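Local coordinates for protein endosialidase (Enterobacteria phage phi92, PDB 4HIZ) that cleaves sialic acid polymers within the chain, as a phage endosialidase acting on alpha-2,8 and also alpha-2,9 linkages, at residues G357-T362 and T374-A379; Y303-Y309 and I321-A327; L388-V394 and S449-W455. One frame throughout, in Å; residues are numbered along the deposited sequence. Where two conformers were deposited one is given.

How the contacts relate
All three contacts belong to the catalytic beta-propeller, and none of their residues is among those seen holding glycan. Contact 2 (303-309 with 321-327) and contact 1 (357-362 with 374-379) are the central hairpins of two four-stranded blades that follow one another in the chain; their centres lie about 15 Å apart, and L359 CD2 meets I321 CD1 at 3.8 Å between the blades. Contact 3 (388-394 with 449-455) starts from the strand beside 374-378, where L388 N is 2.7 Å from L375 O, a probable hydrogen bond, and leads from the blade of contact 1 to the next. Contacts 2 and 3 do not touch, their nearest atoms being about 14 Å apart.

Contact 1: G357-T362 and T374-A379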
loop_
_atom_site.group_PDB
_atom_site.type_symbol
_atom_site.label_atom_id
_atom_site.label_comp_id
_atom_site.label_asym_id
_atom_site.label_seq_id
_atom_site.Cartn_x
_atom_site.Cartn_y
_atom_site.Cartn_z
ATOM N N GLY A 357 2.961 35.029 28.913
ATOM C CA GLY A 357 2.771 35.243 30.338
ATOM C C GLY A 357 1.388 34.889 30.857
ATOM O O GLY A 357 1.147 34.996 32.049
ATOM N N ILE A 358 0.489 34.437 29.978
ATOM C CA ILE A 358 -0.878 34.115 30.392
ATOM C C ILE A 358 -1.137 32.652 30.096
ATOM O O ILE A 358 -0.799 32.161 29.026
ATOM C CB ILE A 358 -1.915 35.013 29.699
ATOM C CG1 ILE A 358 -1.639 36.471 30.094
ATOM C CG2 ILE A 358 -3.369 34.608 30.105
ATOM C CD1 ILE A 358 -2.590 37.443 29.530
ATOM N N LEU A 359 -1.715 31.944 31.055
ATOM C CA LEU A 359 -2.027 30.540 30.866
ATOM C C LEU A 359 -3.535 30.477 30.594
ATOM O O LEU A 359 -4.326 30.956 31.394
ATOM C CB LEU A 359 -1.687 29.788 32.176
ATOM C CG LEU A 359 -1.952 28.276 32.170
ATOM C CD1 LEU A 359 -1.163 27.589 31.016
ATOM C CD2 LEU A 359 -1.548 27.729 33.563
ATOM N N TYR A 360 -3.926 29.885 29.457
ATOM C CA TYR A 360 -5.346 29.687 29.106
ATOM C C TYR A 360 -5.708 28.237 29.291
ATOM O O TYR A 360 -4.874 27.352 29.105
ATOM C CB TYR A 360 -5.549 30.067 27.616
ATOM C CG TYR A 360 -5.219 31.521 27.348
ATOM C CD1 TYR A 360 -6.172 32.522 27.581
ATOM C CD2 TYR A 360 -3.948 31.899 26.889
ATOM C CE1 TYR A 360 -5.879 33.874 27.364
ATOM C CE2 TYR A 360 -3.643 33.244 26.646
ATOM C CZ TYR A 360 -4.612 34.220 26.892
ATOM O OH TYR A 360 -4.321 35.542 26.665
ATOM N N LEU A 361 -6.959 27.996 29.689
ATOM C CA LEU A 361 -7.427 26.641 29.975
ATOM C C LEU A 361 -8.870 26.512 29.505
ATOM O O LEU A 361 -9.672 27.431 29.681
ATOM C CB LEU A 361 -7.326 26.388 31.507
ATOM C CG LEU A 361 -7.856 25.043 32.054
ATOM C CD1 LEU A 361 -7.092 24.628 33.334
ATOM C CD2 LEU A 361 -9.358 25.069 32.385
ATOM N N THR A 362 -9.203 25.383 28.877
ATOM C CA THR A 362 -10.630 25.071 28.655
ATOM C C THR A 362 -10.942 23.735 29.281
ATOM O O THR A 362 -10.058 22.878 29.376
ATOM C CB THR A 362 -10.947 24.893 27.141
ATOM O OG1 THR A 362 -10.135 23.840 26.611
ATOM C CG2 THR A 362 -10.701 26.169 26.379
ATOM N N THR A 374 -15.838 25.487 30.286
ATOM C CA THR A 374 -15.473 26.820 30.765
ATOM C C THR A 374 -14.152 27.184 30.118
ATOM O O THR A 374 -13.300 26.315 29.913
ATOM C CB THR A 374 -15.242 26.758 32.293
ATOM O OG1 THR A 374 -16.448 26.325 32.923
ATOM C CG2 THR A 374 -14.862 28.114 32.892
ATOM N N LEU A 375 -14.004 28.459 29.786
ATOM C CA LEU A 375 -12.731 29.041 29.378
ATOM C C LEU A 375 -12.172 29.824 30.559
ATOM O O LEU A 375 -12.903 30.562 31.224
ATOM C CB LEU A 375 -12.927 29.978 28.170
ATOM C CG LEU A 375 -11.737 30.843 27.715
ATOM C CD1 LEU A 375 -10.548 29.988 27.222
ATOM C CD2 LEU A 375 -12.178 31.822 26.608
ATOM N N ALA A 376 -10.890 29.665 30.842
ATOM C CA ALA A 376 -10.306 30.372 31.991
ATOM C C ALA A 376 -8.926 30.901 31.606
ATOM O O ALA A 376 -8.297 30.382 30.672
ATOM C CB ALA A 376 -10.228 29.431 33.176
ATOM N N MET A 377 -8.452 31.941 32.309
ATOM C CA MET A 377 -7.093 32.406 32.100
ATOM C C MET A 377 -6.468 32.758 33.439
ATOM O O MET A 377 -7.174 33.177 34.356
ATOM C CB MET A 377 -7.082 33.609 31.155
ATOM C CG MET A 377 -7.829 34.797 31.698
ATOM S SD MET A 377 -6.723 35.981 32.517
ATOM C CE MET A 377 -6.519 36.980 31.069
ATOM N N SER A 378 -5.152 32.587 33.550
ATOM C CA SER A 378 -4.455 32.900 34.793
ATOM C C SER A 378 -3.235 33.698 34.432
ATOM O O SER A 378 -2.480 33.308 33.545
ATOM C CB SER A 378 -4.024 31.622 35.509
ATOM O OG SER A 378 -3.182 31.925 36.625
ATOM N N ALA A 379 -3.026 34.802 35.142
ATOM C CA ALA A 379 -1.839 35.635 34.961
ATOM C C ALA A 379 -0.736 35.276 35.964
ATOM O O ALA A 379 0.338 35.899 35.971
ATOM C CB ALA A 379 -2.212 37.111 35.093
HETATM O O HOH W 1 0.261 32.687 34.049
HETATM O O HOH W 2 2.966 36.406 33.973
HETATM O O HOH W 3 2.648 34.002 34.291
#
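L359 faces S378, and L361 faces A376, as hydrogen-bonded pairs of an antiparallel ladder; each pair is joined by two N-H...O bonds. The straightest is L359 N to S378 O, 2.9 Å and 176° at the hydrogen, and its return partner S378 N to L359 O is 2.8 Å. Between these pairs, Y360 and M377 form a non-hydrogen-bonded pair. Here the alpha carbons donate weakly, M377 CA lying 3.2 Å from L359 O.

Strands 358-365 and 374-378 are the two middle strands of a four-stranded propeller blade, and S378, D380, G382 and W385 follow the S-x-D-x-G-x-x-W pattern of the sialidase Asp-box. True to that motif, S378 OG is tied to the turn, bonding with N384 O and with the backbone N of D380 and G382, while W385 packs on L359, L361 and S378.

Apolar contacts gather on the side of Y360. Its CD1 touches M377 CB at 3.8 Å as the two side chains run side by side. M377 starts with CG wedged between backbone N and carbonyl carbon (chi1 62°), then bends twice, which curls CE back to I358 CG2, 4.1 Å away. That same CG2 sits above the rim of one face of the Y360 ring. Branched I358 suits a strand and fills this corner; further along, T362 CG2 lies 3.9 Å from L375 CD1. The hydroxyl of T362 is bonded to L399 O.

At the open end, G357 has a positive phi (87°) at which a CB would press on the preceding carbonyl oxygen. Water 1 lies between G357 O and S378 O, placed to donate to either.

Contact 2: Y303-Y309 and I321-A327; sequences YTFAVGY and ILYFNNA. With EDO (1,2-ethanediol), chain X.
The middle hairpin of a propeller blade sets F305 opposite F324 and V307 opposite L322 as antiparallel hydrogen-bonded pairs, L322 N reaching V307 O at 2.7 Å. The F305 and F324 rings cross with planes at 42°: F305 CE1 stands over the rim of one F324 face, 3.5 Å from F324 CD1. F305 has its CG turned in between its own N and carbonyl carbon (chi1 62°), which leans the ring off its own strand toward 321-327, over F324; A327 CB also meets it obliquely, 3.3 Å from F305 CE2. F295 and F334 extend this aromatic layer and Y159 of strand 157-166 meets it, large rings filling the space between neighbouring blades. Y309 crosses L322, whose CD2 lies 3.5 Å from Y309 CD1.

On the other face of the sheet, T304 CG2 lies obliquely beside the Y323 ring, 3.4 Å from Y323 OH. That hydroxyl donates, in the carbonyl plane and on a lone pair, to N325 OD1. T304 OG1 gives its proton to N325 O (2.7 Å) from outside the carbonyl plane, tying the start of strand 304-311 to the backbone of N325.

A327 N bonds to Y303 O, and N326 ND2 donates to O2 of a 1,2-ethanediol, probably from the crystallisation liquor; N326 OD1 is held by S329 N. Y303, whose positive phi is usually glycine's, and T304 both face D299: a G1 bulge where strand 291-297 leads into strand 304-311 of the beta-propeller blade.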
loop_
_atom_site.group_PDB
_atom_site.type_symbol
_atom_site.label_atom_id
_atom_site.label_comp_id
_atom_site.label_asym_id
_atom_site.label_seq_id
_atom_site.Cartn_x
_atom_site.Cartn_y
_atom_site.Cartn_z
ATOM N N TYR A 303 13.027 24.744 31.567
ATOM C CA TYR A 303 12.257 23.502 31.628
ATOM C C TYR A 303 11.100 23.649 32.598
ATOM O O TYR A 303 10.819 22.773 33.421
ATOM C CB TYR A 303 13.143 22.295 31.964
ATOM C CG TYR A 303 14.104 22.037 30.838
ATOM C CD1 TYR A 303 15.311 22.736 30.769
ATOM C CD2 TYR A 303 13.781 21.150 29.808
ATOM C CE1 TYR A 303 16.191 22.547 29.736
ATOM C CE2 TYR A 303 14.657 20.960 28.738
ATOM C CZ TYR A 303 15.861 21.662 28.713
ATOM O OH TYR A 303 16.742 21.492 27.657
ATOM N N THR A 304 10.428 24.779 32.496
ATOM C CA THR A 304 9.199 24.992 33.277
ATOM C C THR A 304 8.005 24.692 32.380
ATOM O O THR A 304 7.851 25.289 31.321
ATOM C CB THR A 304 9.118 26.474 33.772
ATOM O OG1 THR A 304 10.320 26.825 34.502
ATOM C CG2 THR A 304 7.933 26.648 34.694
ATOM N N PHE A 305 7.167 23.750 32.789
ATOM C CA PHE A 305 5.991 23.406 31.984
ATOM C C PHE A 305 4.845 22.930 32.862
ATOM O O PHE A 305 5.007 22.710 34.063
ATOM C CB PHE A 305 6.338 22.416 30.851
ATOM C CG PHE A 305 6.860 21.045 31.289
ATOM C CD1 PHE A 305 6.064 20.138 32.006
ATOM C CD2 PHE A 305 8.106 20.610 30.836
ATOM C CE1 PHE A 305 6.549 18.852 32.334
ATOM C CE2 PHE A 305 8.588 19.311 31.132
ATOM C CZ PHE A 305 7.836 18.436 31.889
ATOM N N ALA A 306 3.670 22.805 32.261
ATOM C CA ALA A 306 2.504 22.383 33.009
ATOM C C ALA A 306 1.824 21.234 32.246
ATOM O O ALA A 306 1.839 21.202 31.008
ATOM C CB ALA A 306 1.527 23.535 33.194
ATOM N N VAL A 307 1.219 20.316 32.997
ATOM C CA VAL A 307 0.460 19.192 32.421
ATOM C C VAL A 307 -0.951 19.296 32.997
ATOM O O VAL A 307 -1.102 19.568 34.184
ATOM C CB VAL A 307 1.101 17.873 32.886
ATOM C CG1 VAL A 307 0.162 16.666 32.726
ATOM C CG2 VAL A 307 2.472 17.663 32.203
ATOM N N GLY A 308 -1.988 19.133 32.171
ATOM C CA GLY A 308 -3.334 19.211 32.724
ATOM C C GLY A 308 -3.702 17.922 33.447
ATOM O O GLY A 308 -3.160 16.839 33.166
ATOM N N TYR A 309 -4.640 18.015 34.380
ATOM C CA TYR A 309 -5.145 16.773 34.995
ATOM C C TYR A 309 -6.518 16.999 35.604
ATOM O O TYR A 309 -6.951 18.152 35.825
ATOM C CB TYR A 309 -4.194 16.266 36.120
ATOM C CG TYR A 309 -4.431 16.953 37.475
ATOM C CD1 TYR A 309 -3.892 18.220 37.733
ATOM C CD2 TYR A 309 -5.190 16.335 38.459
ATOM C CE1 TYR A 309 -4.075 18.853 38.957
ATOM C CE2 TYR A 309 -5.406 16.977 39.688
ATOM C CZ TYR A 309 -4.848 18.228 39.916
ATOM O OH TYR A 309 -5.061 18.877 41.133
ATOM N N ILE A 321 -3.748 21.906 36.942
ATOM C CA ILE A 321 -2.476 21.603 36.297
ATOM C C ILE A 321 -1.490 20.988 37.275
ATOM O O ILE A 321 -1.563 21.220 38.483
ATOM C CB ILE A 321 -1.857 22.864 35.661
ATOM C CG1 ILE A 321 -1.393 23.884 36.734
ATOM C CG2 ILE A 321 -2.873 23.499 34.654
ATOM C CD1 ILE A 321 -0.709 25.110 36.119
ATOM N N LEU A 322 -0.571 20.198 36.743
ATOM C CA LEU A 322 0.638 19.836 37.469
ATOM C C LEU A 322 1.714 20.773 36.947
ATOM O O LEU A 322 2.066 20.733 35.751
ATOM C CB LEU A 322 1.023 18.382 37.194
ATOM C CG LEU A 322 -0.122 17.365 37.428
ATOM C CD1 LEU A 322 0.398 15.966 37.152
ATOM C CD2 LEU A 322 -0.696 17.446 38.875
ATOM N N TYR A 323 2.253 21.605 37.837
ATOM C CA TYR A 323 3.218 22.615 37.445
ATOM C C TYR A 323 4.641 22.167 37.816
ATOM O O TYR A 323 4.932 21.914 38.982
ATOM C CB TYR A 323 2.856 23.961 38.114
ATOM C CG TYR A 323 3.927 25.011 37.964
ATOM C CD1 TYR A 323 3.995 25.812 36.846
ATOM C CD2 TYR A 323 4.881 25.182 38.960
ATOM C CE1 TYR A 323 5.004 26.764 36.727
ATOM C CE2 TYR A 323 5.878 26.108 38.843
ATOM C CZ TYR A 323 5.941 26.899 37.739
ATOM O OH TYR A 323 6.979 27.830 37.684
ATOM N N PHE A 324 5.502 22.032 36.811
ATOM C CA PHE A 324 6.868 21.537 36.993
ATOM C C PHE A 324 7.802 22.732 36.870
ATOM O O PHE A 324 7.930 23.338 35.807
ATOM C CB PHE A 324 7.227 20.551 35.875
ATOM C CG PHE A 324 6.527 19.238 35.961
ATOM C CD1 PHE A 324 5.177 19.109 35.572
ATOM C CD2 PHE A 324 7.222 18.115 36.398
ATOM C CE1 PHE A 324 4.545 17.882 35.636
ATOM C CE2 PHE A 324 6.589 16.863 36.460
ATOM C CZ PHE A 324 5.244 16.749 36.053
ATOM N N ASN A 325 8.475 23.093 37.964
ATOM C CA ASN A 325 9.279 24.299 37.929
ATOM C C ASN A 325 10.577 24.135 37.122
ATOM O O ASN A 325 11.042 25.088 36.461
ATOM C CB ASN A 325 9.569 24.759 39.365
ATOM C CG ASN A 325 10.159 26.153 39.389
ATOM O OD1 ASN A 325 9.502 27.122 38.970
ATOM N ND2 ASN A 325 11.408 26.261 39.818
ATOM N N ASN A 326 11.138 22.925 37.161
ATOM C CA ASN A 326 12.337 22.606 36.401
ATOM C C ASN A 326 12.374 21.115 36.205
ATOM O O ASN A 326 12.901 20.372 37.024
ATOM C CB ASN A 326 13.591 23.075 37.124
ATOM C CG ASN A 326 14.879 22.807 36.321
ATOM O OD1 ASN A 326 14.921 22.012 35.357
ATOM N ND2 ASN A 326 15.955 23.440 36.764
ATOM N N ALA A 327 11.780 20.684 35.100
ATOM C CA ALA A 327 11.646 19.267 34.846
ATOM C C ALA A 327 12.969 18.629 34.422
ATOM O O ALA A 327 13.081 17.408 34.447
ATOM C CB ALA A 327 10.607 19.046 33.777
HETATM C C1 EDO X . 18.211 23.872 32.611
HETATM O O1 EDO X . 19.642 23.753 32.724
HETATM C C2 EDO X . 17.531 23.564 33.939
HETATM O O2 EDO X . 18.425 23.851 35.021
#

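Contact 3: L388-V394 and S449-W455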
loop_
_atom_site.group_PDB
_atom_site.type_symbol
_atom_site.label_atom_id
_atom_site.label_comp_id
_atom_site.label_asym_id
_atom_site.label_seq_id
_atom_site.Cartn_x
_atom_site.Cartn_y
_atom_site.Cartn_z
ATOM N N LEU A 388 -14.894 32.059 32.340
ATOM C CA LEU A 388 -16.028 32.351 31.477
ATOM C C LEU A 388 -16.707 31.023 31.121
ATOM O O LEU A 388 -16.133 30.212 30.381
ATOM C CB LEU A 388 -15.549 33.025 30.181
ATOM C CG LEU A 388 -15.032 34.470 30.267
ATOM C CD1 LEU A 388 -14.353 34.870 28.959
ATOM C CD2 LEU A 388 -16.192 35.420 30.565
ATOM N N ARG A 389 -17.909 30.793 31.631
ATOM C CA ARG A 389 -18.632 29.577 31.276
ATOM C C ARG A 389 -19.178 29.700 29.856
ATOM O O ARG A 389 -19.783 30.717 29.507
ATOM C CB ARG A 389 -19.803 29.394 32.256
ATOM C CG ARG A 389 -20.618 28.120 32.012
ATOM C CD ARG A 389 -19.968 26.922 32.663
ATOM N NE ARG A 389 -20.023 26.995 34.133
ATOM C CZ ARG A 389 -19.626 26.011 34.928
ATOM N NH1 ARG A 389 -19.110 24.888 34.420
ATOM N NH2 ARG A 389 -19.745 26.137 36.254
ATOM N N PHE A 390 -18.986 28.684 29.019
ATOM C CA PHE A 390 -19.736 28.679 27.759
ATOM C C PHE A 390 -21.209 28.448 28.058
ATOM O O PHE A 390 -21.542 27.640 28.915
ATOM C CB PHE A 390 -19.243 27.590 26.795
ATOM C CG PHE A 390 -17.917 27.890 26.146
ATOM C CD1 PHE A 390 -16.729 27.503 26.766
ATOM C CD2 PHE A 390 -17.870 28.525 24.897
ATOM C CE1 PHE A 390 -15.502 27.762 26.181
ATOM C CE2 PHE A 390 -16.617 28.788 24.276
ATOM C CZ PHE A 390 -15.447 28.382 24.918
ATOM N N PRO A 391 -22.101 29.171 27.367
ATOM C CA PRO A 391 -23.528 28.942 27.620
ATOM C C PRO A 391 -23.947 27.567 27.056
ATOM O O PRO A 391 -23.237 26.964 26.225
ATOM C CB PRO A 391 -24.211 30.071 26.824
ATOM C CG PRO A 391 -23.255 30.374 25.721
ATOM C CD PRO A 391 -21.875 30.212 26.349
ATOM N N ASN A 392 -25.065 27.063 27.554
ATOM C CA ASN A 392 -25.721 25.910 26.943
ATOM C C ASN A 392 -25.045 24.541 27.160
ATOM O O ASN A 392 -25.231 23.637 26.347
ATOM C CB ASN A 392 -26.003 26.152 25.455
ATOM C CG ASN A 392 -26.931 27.337 25.223
ATOM O OD1 ASN A 392 -26.643 28.225 24.410
ATOM N ND2 ASN A 392 -28.060 27.330 25.896
ATOM N N ASN A 393 -24.317 24.387 28.272
ATOM C CA ASN A 393 -23.841 23.070 28.744
ATOM C C ASN A 393 -23.036 22.329 27.664
ATOM O O ASN A 393 -23.414 21.234 27.232
ATOM C CB ASN A 393 -25.010 22.166 29.216
ATOM C CG ASN A 393 -25.881 22.819 30.286
ATOM O OD1 ASN A 393 -25.572 23.901 30.802
ATOM N ND2 ASN A 393 -26.980 22.138 30.649
ATOM N N VAL A 394 -21.948 22.937 27.199
ATOM C CA VAL A 394 -21.088 22.269 26.212
ATOM C C VAL A 394 -20.481 21.054 26.926
ATOM O O VAL A 394 -19.940 21.172 28.028
ATOM C CB VAL A 394 -20.010 23.242 25.667
ATOM C CG1 VAL A 394 -19.074 22.546 24.657
ATOM C CG2 VAL A 394 -20.688 24.502 24.990
ATOM N N SER A 449 -18.815 38.114 29.091
ATOM C CA SER A 449 -19.663 36.937 29.052
ATOM C C SER A 449 -19.440 36.266 27.717
ATOM O O SER A 449 -19.171 36.934 26.720
ATOM C CB SER A 449 -21.117 37.377 29.101
ATOM O OG SER A 449 -21.979 36.303 28.870
ATOM N N LEU A 450 -19.614 34.952 27.686
ATOM C CA LEU A 450 -19.626 34.216 26.431
ATOM C C LEU A 450 -21.065 33.945 25.973
ATOM O O LEU A 450 -21.271 33.102 25.104
ATOM C CB LEU A 450 -18.893 32.883 26.601
ATOM C CG LEU A 450 -17.369 33.018 26.789
ATOM C CD1 LEU A 450 -16.684 31.648 26.949
ATOM C CD2 LEU A 450 -16.732 33.768 25.607
ATOM N N SER A 451 -22.056 34.646 26.533
ATOM C CA SER A 451 -23.446 34.341 26.137
ATOM C C SER A 451 -23.668 34.408 24.630
ATOM O O SER A 451 -24.457 33.642 24.096
ATOM C CB SER A 451 -24.438 35.266 26.833
ATOM O OG SER A 451 -24.134 36.605 26.502
ATOM N N ASN A 452 -22.955 35.293 23.949
ATOM C CA ASN A 452 -23.208 35.387 22.505
ATOM C C ASN A 452 -22.159 34.688 21.656
ATOM O O ASN A 452 -22.019 34.958 20.465
ATOM C CB ASN A 452 -23.436 36.831 22.051
ATOM C CG ASN A 452 -24.709 37.411 22.623
ATOM O OD1 ASN A 452 -24.679 38.404 23.347
ATOM N ND2 ASN A 452 -25.843 36.778 22.323
ATOM N N VAL A 453 -21.503 33.692 22.246
ATOM C CA VAL A 453 -20.529 32.914 21.481
ATOM C C VAL A 453 -21.139 32.354 20.197
ATOM O O VAL A 453 -22.287 31.863 20.190
ATOM C CB VAL A 453 -19.856 31.788 22.327
ATOM C CG1 VAL A 453 -20.873 30.761 22.806
ATOM C CG2 VAL A 453 -18.717 31.113 21.519
ATOM N N GLN A 454 -20.375 32.475 19.113
ATOM C CA GLN A 454 -20.788 31.991 17.806
ATOM C C GLN A 454 -19.961 30.746 17.477
ATOM O O GLN A 454 -18.773 30.833 17.144
ATOM C CB GLN A 454 -20.585 33.078 16.754
ATOM C CG GLN A 454 -21.031 32.608 15.380
ATOM C CD GLN A 454 -21.078 33.712 14.357
ATOM O OE1 GLN A 454 -20.417 34.736 14.506
ATOM N NE2 GLN A 454 -21.887 33.521 13.317
ATOM N N TRP A 455 -20.582 29.579 17.594
ATOM C CA TRP A 455 -19.940 28.348 17.144
ATOM C C TRP A 455 -20.248 28.075 15.672
ATOM O O TRP A 455 -21.416 28.118 15.243
ATOM C CB TRP A 455 -20.475 27.169 17.949
ATOM C CG TRP A 455 -20.044 27.105 19.412
ATOM C CD1 TRP A 455 -20.825 27.365 20.532
ATOM C CD2 TRP A 455 -18.796 26.624 19.894
ATOM N NE1 TRP A 455 -20.098 27.110 21.672
ATOM C CE2 TRP A 455 -18.859 26.637 21.314
ATOM C CE3 TRP A 455 -17.631 26.173 19.268
ATOM C CZ2 TRP A 455 -17.800 26.209 22.111
ATOM C CZ3 TRP A 455 -16.580 25.746 20.042
ATOM C CH2 TRP A 455 -16.657 25.768 21.466
HETATM O O HOH W 4 -19.721 33.440 30.028
HETATM O O HOH W 5 -22.117 27.478 23.737
#
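L450 inserts its side chain between L388 and F390, and the contact is built round it. With CG beside the backbone N and the chain extended beyond it (chi2 -180°), CD1 arrives over the centre of the F390 ring, 3.8 Å from the centroid and 6° off the normal, a nearly ideal CH-pi contact. The same methyl touches L388 CB at 3.7 Å, the two leucines crossing at about a right angle. A long, branched leucine can reach both partners at once.

F390 offers more than that face. Its CE2 and CD2 meet W455 CZ2, each at 3.6 Å, with the ring planes 32° apart, while V453 CG2 comes up at the phenyl edge. These neighbours probably limit the rotation of both rings; W455 has W420 edge-to-face against it as well.

P391 packs on the turn itself: its CD lies 3.2 Å from L450 O and also meets V453 CG1. P391 CD and CG both rest on L450 O, which also accepts from V453 N and so closes the type I turn L450 to V453. S449 OG takes the N-H of S451 in an ST turn that overlaps its start.

No direct hydrogen bond spans the contact. Water 4 takes L450 N-H and donates to R389 O, and water 5 links W455 NE1 (2.9 Å) to P391 O. The chain leaving strand 386-389 thus meets the loop between strands 435-442 and 456-460 in a loop contact, apolar with bridging waters, where the chain passes from the outermost strand of one beta-propeller blade to the next.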